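Cro protein (Xylella fastidiosa, PDB 3BD1) probably binds operator DNA through a helix-turn-helix motif, acting as a prophage-encoded transcription factor. Local coordinates at residues Gly51-Ile54 with Cys55-Arg59; Arg41-Asp44 with Ile45-Thr49; Ser29-Arg32 with Ala33-Arg36. All coordinates share one frame; numbering follows the deposited sequence.

The modelled chain is all-helical, and its contacts follow one another in series; none nests in or crosses another. Interaction 3 comes first and closes the C-terminal turn of helix 25-34. Interaction 2 follows on helix 42-48, and its centre lies about 16 Å from that of interaction 3. The ring of W31 joins these two by packing against R41 and I45. Interaction 1 comes last, at the loop that leads into helix 55-58. E46 bonds C55 at the start of that helix, so interactions 1 and 2 touch directly. R59 at the end of interaction 1 packs back on R36 of interaction 3.

Interaction 1. Residues Gly51-Ile54 with Cys55-Arg59; sequences GAVI and CRELR
E57 turns its carboxylate back over I54, and the two side chains cross at a slant. CG of E57 stands anti to its carbonyl carbon (chi1 -63°), and the chain beyond it is extended. This carries OE1 back to the start of the helix. There E57 OE1 accepts the backbone N of I54 at 2.9 Å, with an N-H...O angle of 154°. The N-H comes from the anti side of the carboxylate and lies out of its plane. CG1 of I54 flanks the same carboxylate, 3.6 Å from E57 OE1. E57 OE1 also lies 3.2 Å from V53 CA. A water donates to E57 OE1 and to A52 O, so it links the carboxylate to the loop.

I54 is the N-cap of helix 55-58. Its bond with E57 is the backbone-to-N3 half of a capping box, without a side-chain cap from I54 itself. A carboxylate near a helix N terminus would be expected to be favoured by the helix dipole. I54 O accepts two backbone N-H groups of the first turn. E57 N reaches I54 O at 2.9 Å from above the carbonyl plane. L58 N reaches I54 O at 3.2 Å, in that plane.

V53 and L58 meet at about a right angle, with V53 CG2 4.2 Å from L58 CD1. V53 also packs on I45 and I6, and L58 packs on A3. R56 points its end away and bonds F63 O. A52 meets M1 of a second subunit.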
loop_
_atom_site.group_PDB
_atom_site.type_symbol
_atom_site.label_atom_id
_atom_site.label_comp_id
_atom_site.label_asym_id
_atom_site.label_seq_id
_atom_site.Cartn_x
_atom_site.Cartn_y
_atom_site.Cartn_z
ATOM N N GLY A 51 -13.731 -4.775 8.284
ATOM C CA GLY A 51 -14.812 -4.005 7.694
ATOM C C GLY A 51 -14.424 -2.636 7.141
ATOM O O GLY A 51 -15.317 -1.836 6.777
ATOM N N ALA A 52 -13.127 -2.353 7.032
ATOM C CA ALA A 52 -12.665 -1.084 6.452
ATOM C C ALA A 52 -13.092 -1.030 4.990
ATOM O O ALA A 52 -13.339 0.058 4.487
ATOM C CB ALA A 52 -11.168 -0.948 6.518
ATOM N N VAL A 53 -13.199 -2.194 4.363
ATOM C CA VAL A 53 -13.896 -2.323 3.084
ATOM C C VAL A 53 -14.895 -3.430 3.248
ATOM O O VAL A 53 -14.716 -4.366 4.039
ATOM C CB VAL A 53 -12.963 -2.613 1.929
ATOM C CG1 VAL A 53 -11.983 -1.446 1.737
ATOM C CG2 VAL A 53 -12.260 -3.899 2.052
ATOM N N ILE A 54 -15.984 -3.308 2.501
ATOM C CA ILE A 54 -17.041 -4.302 2.496
ATOM C C ILE A 54 -17.215 -4.892 1.116
ATOM O O ILE A 54 -16.764 -4.351 0.119
ATOM C CB ILE A 54 -18.365 -3.770 3.065
ATOM C CG1 ILE A 54 -18.931 -2.653 2.191
ATOM C CG2 ILE A 54 -18.150 -3.314 4.508
ATOM C CD1 ILE A 54 -20.354 -2.310 2.581
ATOM N N CYS A 55 -17.898 -6.034 1.066
ATOM C CA CYS A 55 -18.049 -6.798 -0.161
ATOM C C CYS A 55 -18.602 -5.934 -1.307
ATOM O O CYS A 55 -18.109 -6.015 -2.419
ATOM C CB CYS A 55 -18.992 -8.000 0.066
ATOM S SG CYS A 55 -18.217 -9.283 1.065
ATOM N N ARG A 56 -19.600 -5.105 -1.032
ATOM C CA ARG A 56 -20.236 -4.283 -2.081
ATOM C C ARG A 56 -19.274 -3.258 -2.651
ATOM O O ARG A 56 -19.420 -2.855 -3.804
ATOM C CB ARG A 56 -21.468 -3.612 -1.483
ATOM C CG ARG A 56 -22.175 -2.567 -2.267
ATOM C CD ARG A 56 -22.874 -3.141 -3.464
ATOM N NE ARG A 56 -23.457 -2.029 -4.224
ATOM C CZ ARG A 56 -24.475 -2.142 -5.068
ATOM N NH1 ARG A 56 -25.036 -3.322 -5.292
ATOM N NH2 ARG A 56 -24.920 -1.065 -5.704
ATOM N N GLU A 57 -18.286 -2.834 -1.872
ATOM C CA GLU A 57 -17.288 -1.916 -2.372
ATOM C C GLU A 57 -16.296 -2.618 -3.264
ATOM O O GLU A 57 -15.781 -2.022 -4.218
ATOM C CB GLU A 57 -16.572 -1.198 -1.226
ATOM C CG GLU A 57 -17.491 -0.319 -0.390
ATOM C CD GLU A 57 -16.940 0.144 0.941
ATOM O OE1 GLU A 57 -16.127 -0.531 1.562
ATOM O OE2 GLU A 57 -17.324 1.213 1.440
ATOM N N LEU A 58 -16.010 -3.881 -2.944
ATOM C CA LEU A 58 -15.070 -4.658 -3.732
ATOM C C LEU A 58 -15.657 -5.130 -5.053
ATOM O O LEU A 58 -15.014 -5.064 -6.098
ATOM C CB LEU A 58 -14.556 -5.843 -2.897
ATOM C CG LEU A 58 -13.663 -5.494 -1.701
ATOM C CD1 LEU A 58 -13.718 -6.672 -0.680
ATOM C CD2 LEU A 58 -12.264 -5.149 -2.150
ATOM N N ARG A 59 -16.890 -5.614 -5.015
ATOM C CA ARG A 59 -17.517 -6.208 -6.190
ATOM C C ARG A 59 -18.974 -5.787 -6.214
ATOM O O ARG A 59 -19.888 -6.550 -5.889
ATOM C CB ARG A 59 -17.349 -7.731 -6.255
ATOM C CG ARG A 59 -15.923 -8.209 -6.510
ATOM C CD ARG A 59 -15.396 -7.851 -7.911
ATOM N NE ARG A 59 -16.250 -8.393 -8.965
ATOM C CZ ARG A 59 -16.150 -9.630 -9.438
ATOM N NH1 ARG A 59 -15.215 -10.443 -8.964
ATOM N NH2 ARG A 59 -16.970 -10.070 -10.375
HETATM O O HOH W 1 -14.295 1.789 2.433
#

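Interaction 2. Residues Arg41-Asp44 with Ile45-Thr49; sequences RCID and IERVT
I43 and R47 lie side by side, one helical turn apart, and point the same way. The contact between them is apolar against charged. CG2 of I43 sits over one face of the R47 guanidinium, offset toward its rim, and is 3.4 Å from R47 NE. R47 is extended from CG to NE, which lays the shaft of the side chain along I43.

The ionic contact is between R41 and D44. R41 NE forms a salt bridge to D44 OD2 at 2.7 Å, in the guanidinium plane and on the anti lone pair of the oxygen. R41 NH2 adds a weak bond to the same oxygen and also bonds L21 O. The other oxygen of D44 takes part in a water link. The water donates to D44 OD1 at 2.6 Å and weakly accepts from R47 NH1, at the edge of the guanidinium.

Backbone i to i+4 bonds run from 41-44 into 45-49. I45 N, E46 N, R47 N and V48 N donate to R41 O, C42 O, I43 O and D44 O. I45 O takes two donors, T49 N at 3.0 Å and T49 OG1 at 2.8 Å, from opposite faces of its plane. The T49 hydroxyl therefore ties back to the preceding turn.

I45 and V48 are buried against L21, while E46 OE1 accepts C55 N at the start of helix 55-58. R47 and V48 touch A19 of a third subunit, and I43 touches V62 of a fourth. The whole is an alpha-helix with an i to i+3 salt bridge at its N-terminal end and an i to i+4 pair within it, packed on helices 3-11, 14-21 and 55-58 of this Cro fold.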
loop_
_atom_site.group_PDB
_atom_site.type_symbol
_atom_site.label_atom_id
_atom_site.label_comp_id
_atom_site.label_asym_id
_atom_site.label_seq_id
_atom_site.Cartn_x
_atom_site.Cartn_y
_atom_site.Cartn_z
ATOM N N ARG A 41 -13.176 -14.146 -2.715
ATOM C CA ARG A 41 -12.300 -13.574 -1.690
ATOM C C ARG A 41 -12.856 -12.325 -1.022
ATOM O O ARG A 41 -12.236 -11.784 -0.102
ATOM C CB ARG A 41 -10.884 -13.327 -2.208
ATOM C CG ARG A 41 -10.109 -14.567 -2.709
ATOM C CD ARG A 41 -10.370 -15.859 -1.915
ATOM N NE ARG A 41 -9.945 -15.750 -0.523
ATOM C CZ ARG A 41 -8.694 -15.956 -0.122
ATOM N NH1 ARG A 41 -7.746 -16.287 -0.990
ATOM N NH2 ARG A 41 -8.407 -15.827 1.159
ATOM N N CYS A 42 -14.017 -11.845 -1.474
ATOM C CA CYS A 42 -14.516 -10.576 -0.929
ATOM C C CYS A 42 -14.847 -10.642 0.576
ATOM O O CYS A 42 -14.467 -9.716 1.306
ATOM C CB CYS A 42 -15.736 -10.091 -1.711
ATOM S SG CYS A 42 -15.265 -9.529 -3.370
ATOM N N ILE A 43 -15.574 -11.676 1.007
ATOM C CA ILE A 43 -15.866 -11.805 2.444
ATOM C C ILE A 43 -14.571 -11.863 3.241
ATOM O O ILE A 43 -14.473 -11.259 4.304
ATOM C CB ILE A 43 -16.781 -12.991 2.786
ATOM C CG1 ILE A 43 -18.209 -12.738 2.308
ATOM C CG2 ILE A 43 -16.841 -13.250 4.300
ATOM C CD1 ILE A 43 -19.184 -13.886 2.550
ATOM N N ASP A 44 -13.588 -12.590 2.731
ATOM C CA ASP A 44 -12.316 -12.719 3.447
ATOM C C ASP A 44 -11.676 -11.345 3.610
ATOM O O ASP A 44 -11.154 -11.035 4.674
ATOM C CB ASP A 44 -11.381 -13.650 2.689
ATOM C CG ASP A 44 -11.876 -15.082 2.636
ATOM O OD1 ASP A 44 -12.561 -15.498 3.594
ATOM O OD2 ASP A 44 -11.562 -15.751 1.631
ATOM N N ILE A 45 -11.710 -10.540 2.552
ATOM C CA ILE A 45 -11.114 -9.207 2.624
ATOM C C ILE A 45 -11.877 -8.334 3.622
ATOM O O ILE A 45 -11.272 -7.594 4.422
ATOM C CB ILE A 45 -11.015 -8.534 1.224
ATOM C CG1 ILE A 45 -10.063 -9.321 0.306
ATOM C CG2 ILE A 45 -10.657 -7.053 1.381
ATOM C CD1 ILE A 45 -10.164 -8.955 -1.183
ATOM N N GLU A 46 -13.204 -8.396 3.543
ATOM C CA GLU A 46 -14.023 -7.648 4.495
ATOM C C GLU A 46 -13.652 -8.045 5.942
ATOM O O GLU A 46 -13.553 -7.187 6.828
ATOM C CB GLU A 46 -15.507 -7.880 4.258
ATOM C CG GLU A 46 -16.399 -7.150 5.221
ATOM C CD GLU A 46 -17.870 -7.284 4.923
ATOM O OE1 GLU A 46 -18.295 -7.224 3.758
ATOM O OE2 GLU A 46 -18.628 -7.424 5.893
ATOM N N ARG A 47 -13.444 -9.343 6.162
ATOM C CA ARG A 47 -13.096 -9.799 7.506
ATOM C C ARG A 47 -11.703 -9.351 7.966
ATOM O O ARG A 47 -11.541 -8.855 9.088
ATOM C CB ARG A 47 -13.210 -11.317 7.570
ATOM C CG ARG A 47 -14.640 -11.820 7.520
ATOM C CD ARG A 47 -14.709 -13.339 7.537
ATOM N NE ARG A 47 -16.099 -13.786 7.605
ATOM C CZ ARG A 47 -16.489 -15.034 7.367
ATOM N NH1 ARG A 47 -15.609 -15.964 7.031
ATOM N NH2 ARG A 47 -17.777 -15.340 7.453
ATOM N N VAL A 48 -10.687 -9.569 7.133
ATOM C CA VAL A 48 -9.326 -9.245 7.554
ATOM C C VAL A 48 -9.082 -7.756 7.701
ATOM O O VAL A 48 -8.185 -7.349 8.446
ATOM C CB VAL A 48 -8.253 -9.887 6.666
ATOM C CG1 VAL A 48 -8.397 -11.422 6.656
ATOM C CG2 VAL A 48 -8.172 -9.314 5.237
ATOM N N THR A 49 -9.852 -6.965 6.946
ATOM C CA THR A 49 -9.769 -5.509 7.085
ATOM C C THR A 49 -10.657 -4.946 8.186
ATOM O O THR A 49 -10.789 -3.727 8.350
ATOM C CB THR A 49 -10.140 -4.814 5.757
ATOM O OG1 THR A 49 -11.532 -4.993 5.479
ATOM C CG2 THR A 49 -9.211 -5.177 4.583
HETATM O O HOH W 2 -12.408 -15.387 6.143
#

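Interaction 3. Residues Ser29-Arg32 with Ala33-Arg36; sequences SNWR and ARGR
R34 runs back alongside W31, and the two point the same way. Its CG lies between the backbone N and the carbonyl carbon (chi1 82°), and the chain is extended as far as NE. This sets the guanidinium beside the indole, with W31 CD1 over one face, 3.6 Å from R34 NH2. The two planes are 41° apart. R36 NH2 lies over the opposite face, toward its rim. R34 NE donates to R36 O at 2.9 Å, in the carbonyl plane, and R34 NH2 adds a weak bond to it. N30 has its CG anti to the backbone N (chi1 -176°), which carries its amide toward R34. OD1 of N30 is 3.1 Å from R34 NH1, and the amide and guanidinium planes are nearly perpendicular.

The helix ends in a Schellman motif at G35, which has positive phi. R36 N donates to W31 O at 2.9 Å.

R32 leads away to a salt bridge with D5 of helix 3-11. W31 packs on I4 of the same helix and on V37 and P38 of the following loop. Helix 25-34 is consistent with the second helix of the helix-turn-helix pair, after helix 14-21.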
loop_
_atom_site.group_PDB
_atom_site.type_symbol
_atom_site.label_atom_id
_atom_site.label_comp_id
_atom_site.label_asym_id
_atom_site.label_seq_id
_atom_site.Cartn_x
_atom_site.Cartn_y
_atom_site.Cartn_z
ATOM N N SER A 29 -1.364 -7.955 -6.502
ATOM C CA SER A 29 -0.935 -7.019 -7.536
ATOM C C SER A 29 -1.768 -7.192 -8.798
ATOM O O SER A 29 -2.161 -6.207 -9.423
ATOM C CB SER A 29 0.543 -7.210 -7.851
ATOM O OG SER A 29 1.267 -6.847 -6.691
ATOM N N ASN A 30 -2.035 -8.448 -9.157
ATOM C CA ASN A 30 -2.912 -8.739 -10.286
ATOM C C ASN A 30 -4.341 -8.228 -10.111
ATOM O O ASN A 30 -4.899 -7.682 -11.072
ATOM C CB ASN A 30 -2.960 -10.231 -10.612
ATOM C CG ASN A 30 -3.786 -10.527 -11.853
ATOM O OD1 ASN A 30 -4.562 -11.484 -11.876
ATOM N ND2 ASN A 30 -3.627 -9.709 -12.890
ATOM N N TRP A 31 -4.896 -8.423 -8.910
ATOM C CA TRP A 31 -6.264 -7.963 -8.653
ATOM C C TRP A 31 -6.307 -6.450 -8.826
ATOM O O TRP A 31 -7.226 -5.868 -9.413
ATOM C CB TRP A 31 -6.741 -8.324 -7.239
ATOM C CG TRP A 31 -6.711 -9.778 -6.924
ATOM C CD1 TRP A 31 -6.566 -10.826 -7.785
ATOM C CD2 TRP A 31 -6.794 -10.339 -5.616
ATOM N NE1 TRP A 31 -6.571 -12.009 -7.084
ATOM C CE2 TRP A 31 -6.712 -11.737 -5.745
ATOM C CE3 TRP A 31 -6.961 -9.784 -4.347
ATOM C CZ2 TRP A 31 -6.775 -12.592 -4.652
ATOM C CZ3 TRP A 31 -7.011 -10.638 -3.267
ATOM C CH2 TRP A 31 -6.928 -12.021 -3.420
ATOM N N ARG A 32 -5.272 -5.808 -8.299
ATOM C CA ARG A 32 -5.222 -4.356 -8.358
ATOM C C ARG A 32 -5.096 -3.894 -9.806
ATOM O O ARG A 32 -5.808 -2.968 -10.202
ATOM C CB ARG A 32 -4.095 -3.793 -7.492
ATOM C CG ARG A 32 -4.249 -2.284 -7.340
ATOM C CD ARG A 32 -3.036 -1.639 -6.732
ATOM N NE ARG A 32 -3.287 -0.208 -6.582
ATOM C CZ ARG A 32 -3.268 0.729 -7.526
ATOM N NH1 ARG A 32 -3.006 0.472 -8.803
ATOM N NH2 ARG A 32 -3.525 1.973 -7.153
ATOM N N ALA A 33 -4.228 -4.546 -10.579
ATOM C CA ALA A 33 -3.994 -4.174 -11.973
ATOM C C ALA A 33 -5.277 -4.245 -12.791
ATOM O O ALA A 33 -5.554 -3.365 -13.622
ATOM C CB ALA A 33 -2.930 -5.059 -12.618
ATOM N N ARG A 34 -6.053 -5.297 -12.544
ATOM C CA ARG A 34 -7.268 -5.526 -13.313
ATOM C C ARG A 34 -8.489 -4.887 -12.663
ATOM O O ARG A 34 -9.580 -4.905 -13.237
ATOM C CB ARG A 34 -7.444 -7.014 -13.602
ATOM C CG ARG A 34 -8.052 -7.771 -12.456
ATOM C CD ARG A 34 -7.755 -9.258 -12.502
ATOM N NE ARG A 34 -8.560 -9.884 -11.456
ATOM C CZ ARG A 34 -8.479 -11.144 -11.056
ATOM N NH1 ARG A 34 -7.599 -11.981 -11.592
ATOM N NH2 ARG A 34 -9.300 -11.535 -10.094
ATOM N N GLY A 35 -8.291 -4.310 -11.480
ATOM C CA GLY A 35 -9.348 -3.590 -10.766
ATOM C C GLY A 35 -10.433 -4.513 -10.247
ATOM O O GLY A 35 -11.595 -4.135 -10.142
ATOM N N ARG A 36 -10.080 -5.751 -9.919
ATOM C CA ARG A 36 -11.120 -6.707 -9.554
ATOM C C ARG A 36 -10.558 -7.833 -8.697
ATOM O O ARG A 36 -9.717 -8.608 -9.158
ATOM C CB ARG A 36 -11.702 -7.350 -10.820
ATOM C CG ARG A 36 -12.862 -8.316 -10.608
ATOM C CD ARG A 36 -13.333 -8.962 -11.903
ATOM N NE ARG A 36 -12.507 -10.087 -12.345
ATOM C CZ ARG A 36 -11.684 -10.085 -13.393
ATOM N NH1 ARG A 36 -11.540 -9.014 -14.164
ATOM N NH2 ARG A 36 -10.986 -11.177 -13.683
#